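Local structure of metallocarboxypeptidase (Trypanosoma cruzi, 3DWC) at residues Tyr19-Ser30 / Arg42-Met53. The protein is a cobalt-bound M32-family metallocarboxypeptidase that probably releases C-terminal amino acids, proline excepted, from peptides with broad specificity. Numbering follows the deposited sequence.
Sequences YGHMLLLADWDS and RGAAMAELQLHM
The Arg42 side chain leaves the backbone with CG opposite N (chi1 171°), then folds at chi2 and chi3, which turns its guanidinium end-on to Asp29. NH1 and NH2 of Arg42 both bond to Asp29 OD2, each at 3.0 Å, in a salt bridge made of two hydrogen bonds, and approach it from the same face of the carboxylate, whose plane lies 64° from that of the guanidinium. NH1 adds a weak bond to Ala26 O. The other oxygen, Asp29 OD1, pairs with Arg248 of the second subunit, and Arg42 NE bonds to His21 of that subunit, so the bridge sits at the dimer interface. Further along, Leu23 enters a hole formed by Met46, Leu49, Gln50 and Met53, with CD1 3.5 Å from Met53 SD. Met46 CG packs against Ala26 CB at 3.8 Å, and Leu49 CD1 presses on Met22 CB. At the far end His52 makes an offset edge-to-face stack, its CD2 lying over the Tyr19 ring, centroids 4.8 Å apart, while His52 also stacks on His52 of the second subunit. Helices 3-32 and 39-57, their segment axes 10.1 Å apart and crossing at -155°, form an antiparallel helical hairpin with Leu23 as a knob in the facing helix.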
loop_
_atom_site.group_PDB
_atom_site.type_symbol
_atom_site.label_atom_id
_atom_site.label_comp_id
_atom_site.label_asym_id
_atom_site.label_seq_id
_atom_site.Cartn_x
_atom_site.Cartn_y
_atom_site.Cartn_z
ATOM N N TYR B 19 6.218 -9.869 -8.600
ATOM C CA TYR B 19 6.738 -8.516 -8.682
ATOM C C TYR B 19 5.614 -7.550 -9.069
ATOM O O TYR B 19 5.565 -6.418 -8.587
ATOM C CB TYR B 19 7.853 -8.435 -9.702
ATOM C CG TYR B 19 9.095 -9.284 -9.451
ATOM C CD1 TYR B 19 9.644 -9.422 -8.188
ATOM C CD2 TYR B 19 9.790 -9.860 -10.521
ATOM C CE1 TYR B 19 10.861 -10.170 -7.971
ATOM C CE2 TYR B 19 10.990 -10.582 -10.321
ATOM C CZ TYR B 19 11.499 -10.750 -9.032
ATOM O OH TYR B 19 12.672 -11.490 -8.820
ATOM N N GLY B 20 4.693 -8.007 -9.918
ATOM C CA GLY B 20 3.548 -7.193 -10.358
ATOM C C GLY B 20 2.606 -6.872 -9.224
ATOM O O GLY B 20 2.074 -5.762 -9.139
ATOM N N HIS B 21 2.430 -7.834 -8.318
ATOM C CA HIS B 21 1.721 -7.578 -7.064
ATOM C C HIS B 21 2.213 -6.312 -6.340
ATOM O O HIS B 21 1.422 -5.435 -6.010
ATOM C CB HIS B 21 1.836 -8.779 -6.178
ATOM C CG HIS B 21 1.208 -8.616 -4.832
ATOM N ND1 HIS B 21 -0.019 -9.177 -4.503
ATOM C CD2 HIS B 21 1.678 -8.037 -3.699
ATOM C CE1 HIS B 21 -0.283 -8.910 -3.234
ATOM N NE2 HIS B 21 0.725 -8.218 -2.725
ATOM N N MET B 22 3.511 -6.222 -6.109
ATOM C CA MET B 22 4.125 -5.002 -5.535
ATOM C C MET B 22 3.817 -3.707 -6.274
ATOM O O MET B 22 3.447 -2.706 -5.670
ATOM C CB MET B 22 5.627 -5.197 -5.458
ATOM C CG MET B 22 6.044 -6.334 -4.490
ATOM S SD MET B 22 5.548 -5.918 -2.779
ATOM C CE MET B 22 6.080 -7.309 -1.858
ATOM N N LEU B 23 3.968 -3.729 -7.591
ATOM C CA LEU B 23 3.696 -2.570 -8.431
ATOM C C LEU B 23 2.241 -2.114 -8.356
ATOM O O LEU B 23 1.948 -0.940 -8.252
ATOM C CB LEU B 23 4.002 -2.910 -9.899
ATOM C CG LEU B 23 5.432 -2.742 -10.378
ATOM C CD1 LEU B 23 5.469 -2.920 -11.903
ATOM C CD2 LEU B 23 5.944 -1.381 -9.964
ATOM N N LEU B 24 1.341 -3.069 -8.412
ATOM C CA LEU B 24 -0.091 -2.768 -8.358
ATOM C C LEU B 24 -0.487 -2.148 -6.994
ATOM O O LEU B 24 -1.296 -1.213 -6.892
ATOM C CB LEU B 24 -0.838 -4.069 -8.631
ATOM C CG LEU B 24 -0.796 -4.589 -10.074
ATOM C CD1 LEU B 24 -1.201 -6.062 -10.179
ATOM C CD2 LEU B 24 -1.720 -3.740 -10.949
ATOM N N LEU B 25 0.110 -2.662 -5.931
ATOM C CA LEU B 25 -0.120 -2.125 -4.569
ATOM C C LEU B 25 0.401 -0.744 -4.511
ATOM O O LEU B 25 -0.299 0.171 -4.066
ATOM C CB LEU B 25 0.603 -2.947 -3.513
ATOM C CG LEU B 25 0.307 -2.532 -2.048
ATOM C CD1 LEU B 25 -1.218 -2.765 -1.741
ATOM C CD2 LEU B 25 1.202 -3.336 -1.058
ATOM N N ALA B 26 1.642 -0.582 -4.958
ATOM C CA ALA B 26 2.310 0.738 -4.971
ATOM C C ALA B 26 1.504 1.757 -5.771
ATOM O O ALA B 26 1.411 2.913 -5.390
ATOM C CB ALA B 26 3.737 0.614 -5.545
ATOM N N ASP B 27 0.889 1.313 -6.861
ATOM C CA ASP B 27 0.107 2.226 -7.713
ATOM C C ASP B 27 -1.202 2.558 -7.014
ATOM O O ASP B 27 -1.563 3.699 -6.913
ATOM C CB ASP B 27 -0.115 1.642 -9.099
ATOM C CG ASP B 27 -0.774 2.635 -10.041
ATOM O OD1 ASP B 27 -0.186 3.721 -10.280
ATOM O OD2 ASP B 27 -1.892 2.378 -10.460
ATOM N N TRP B 28 -1.890 1.549 -6.486
ATOM C CA TRP B 28 -3.107 1.786 -5.724
ATOM C C TRP B 28 -2.891 2.798 -4.593
ATOM O O TRP B 28 -3.649 3.784 -4.451
ATOM C CB TRP B 28 -3.715 0.436 -5.211
ATOM C CG TRP B 28 -4.858 0.653 -4.274
ATOM C CD1 TRP B 28 -6.158 0.807 -4.606
ATOM C CD2 TRP B 28 -4.779 0.798 -2.841
ATOM N NE1 TRP B 28 -6.914 1.065 -3.471
ATOM C CE2 TRP B 28 -6.079 1.083 -2.377
ATOM C CE3 TRP B 28 -3.722 0.819 -1.926
ATOM C CZ2 TRP B 28 -6.369 1.284 -1.016
ATOM C CZ3 TRP B 28 -4.009 1.055 -0.561
ATOM C CH2 TRP B 28 -5.326 1.288 -0.127
ATOM N N ASP B 29 -1.806 2.614 -3.832
ATOM C CA ASP B 29 -1.533 3.411 -2.664
ATOM C C ASP B 29 -1.180 4.827 -3.044
ATOM O O ASP B 29 -1.528 5.781 -2.302
ATOM C CB ASP B 29 -0.405 2.713 -1.869
ATOM C CG ASP B 29 -0.029 3.431 -0.631
ATOM O OD1 ASP B 29 -0.512 3.056 0.444
ATOM O OD2 ASP B 29 0.723 4.415 -0.707
ATOM N N SER B 30 -0.464 5.004 -4.161
ATOM C CA SER B 30 -0.065 6.353 -4.579
ATOM C C SER B 30 -1.301 7.230 -4.832
ATOM O O SER B 30 -1.231 8.425 -4.698
ATOM C CB SER B 30 0.837 6.342 -5.832
ATOM O OG SER B 30 0.080 5.820 -6.907
ATOM N N ARG B 42 8.264 6.969 -4.033
ATOM C CA ARG B 42 7.393 5.972 -4.617
ATOM C C ARG B 42 7.646 5.785 -6.122
ATOM O O ARG B 42 7.620 4.658 -6.602
ATOM C CB ARG B 42 5.903 6.299 -4.348
ATOM C CG ARG B 42 4.903 5.507 -5.049
ATOM C CD ARG B 42 4.805 4.047 -4.586
ATOM N NE ARG B 42 4.749 3.990 -3.121
ATOM C CZ ARG B 42 3.638 4.235 -2.431
ATOM N NH1 ARG B 42 2.502 4.447 -3.074
ATOM N NH2 ARG B 42 3.661 4.241 -1.097
ATOM N N GLY B 43 7.902 6.870 -6.844
ATOM C CA GLY B 43 8.071 6.784 -8.311
ATOM C C GLY B 43 9.404 6.143 -8.616
ATOM O O GLY B 43 9.461 5.253 -9.451
ATOM N N ALA B 44 10.425 6.513 -7.852
ATOM C CA ALA B 44 11.769 5.882 -7.935
ATOM C C ALA B 44 11.707 4.355 -7.680
ATOM O O ALA B 44 12.328 3.528 -8.392
ATOM C CB ALA B 44 12.709 6.584 -6.998
ATOM N N ALA B 45 10.869 3.955 -6.735
ATOM C CA ALA B 45 10.757 2.549 -6.359
ATOM C C ALA B 45 10.007 1.755 -7.415
ATOM O O ALA B 45 10.419 0.662 -7.790
ATOM C CB ALA B 45 10.089 2.433 -5.002
ATOM N N MET B 46 8.886 2.293 -7.879
ATOM C CA MET B 46 8.152 1.713 -8.983
ATOM C C MET B 46 9.003 1.555 -10.251
ATOM O O MET B 46 8.971 0.520 -10.874
ATOM C CB MET B 46 6.924 2.589 -9.237
ATOM C CG MET B 46 5.895 2.380 -8.121
ATOM S SD MET B 46 4.405 3.341 -8.299
ATOM C CE MET B 46 3.583 2.539 -9.672
ATOM N N ALA B 47 9.836 2.544 -10.570
ATOM C CA ALA B 47 10.700 2.507 -11.740
ATOM C C ALA B 47 11.725 1.414 -11.655
ATOM O O ALA B 47 12.034 0.779 -12.665
ATOM C CB ALA B 47 11.464 3.866 -11.934
ATOM N N GLU B 48 12.341 1.274 -10.484
ATOM C CA GLU B 48 13.349 0.258 -10.288
ATOM C C GLU B 48 12.735 -1.134 -10.422
ATOM O O GLU B 48 13.284 -2.014 -11.067
ATOM C CB GLU B 48 14.040 0.407 -8.922
ATOM C CG GLU B 48 15.240 -0.516 -8.766
ATOM C CD GLU B 48 16.355 -0.238 -9.775
ATOM O OE1 GLU B 48 16.873 -1.184 -10.379
ATOM O OE2 GLU B 48 16.680 0.909 -10.009
ATOM N N LEU B 49 11.579 -1.329 -9.843
ATOM C CA LEU B 49 10.903 -2.652 -9.942
ATOM C C LEU B 49 10.411 -2.953 -11.383
ATOM O O LEU B 49 10.549 -4.077 -11.866
ATOM C CB LEU B 49 9.730 -2.752 -8.967
ATOM C CG LEU B 49 9.495 -4.085 -8.200
ATOM C CD1 LEU B 49 8.081 -4.166 -7.697
ATOM C CD2 LEU B 49 9.833 -5.328 -8.997
ATOM N N GLN B 50 9.852 -1.952 -12.058
ATOM C CA GLN B 50 9.498 -2.053 -13.480
ATOM C C GLN B 50 10.721 -2.485 -14.269
ATOM O O GLN B 50 10.609 -3.357 -15.108
ATOM C CB GLN B 50 8.943 -0.726 -14.057
ATOM C CG GLN B 50 7.562 -0.289 -13.504
ATOM C CD GLN B 50 7.149 1.218 -13.752
ATOM O OE1 GLN B 50 7.885 2.016 -14.321
ATOM N NE2 GLN B 50 5.954 1.576 -13.285
ATOM N N LEU B 51 11.881 -1.881 -13.995
ATOM C CA LEU B 51 13.143 -2.251 -14.664
ATOM C C LEU B 51 13.447 -3.755 -14.531
ATOM O O LEU B 51 13.732 -4.449 -15.522
ATOM C CB LEU B 51 14.293 -1.425 -14.111
ATOM C CG LEU B 51 15.579 -1.237 -14.903
ATOM C CD1 LEU B 51 16.591 -0.495 -14.070
ATOM C CD2 LEU B 51 16.162 -2.544 -15.308
ATOM N N HIS B 52 13.344 -4.266 -13.311
ATOM C CA HIS B 52 13.673 -5.658 -13.035
ATOM C C HIS B 52 12.709 -6.565 -13.800
ATOM O O HIS B 52 13.119 -7.505 -14.473
ATOM C CB HIS B 52 13.651 -5.931 -11.529
ATOM C CG HIS B 52 14.060 -7.326 -11.158
ATOM N ND1 HIS B 52 15.271 -7.863 -11.514
ATOM C CD2 HIS B 52 13.390 -8.305 -10.502
ATOM C CE1 HIS B 52 15.338 -9.112 -11.086
ATOM N NE2 HIS B 52 14.208 -9.404 -10.467
ATOM N N MET B 53 11.420 -6.250 -13.747
ATOM C CA MET B 53 10.439 -7.021 -14.508
ATOM C C MET B 53 10.797 -7.007 -15.984
ATOM O O MET B 53 10.754 -8.039 -16.641
ATOM C CB MET B 53 9.050 -6.476 -14.299
ATOM C CG MET B 53 8.618 -6.560 -12.873
ATOM S SD MET B 53 6.969 -5.944 -12.617
ATOM C CE MET B 53 5.993 -7.140 -13.537
#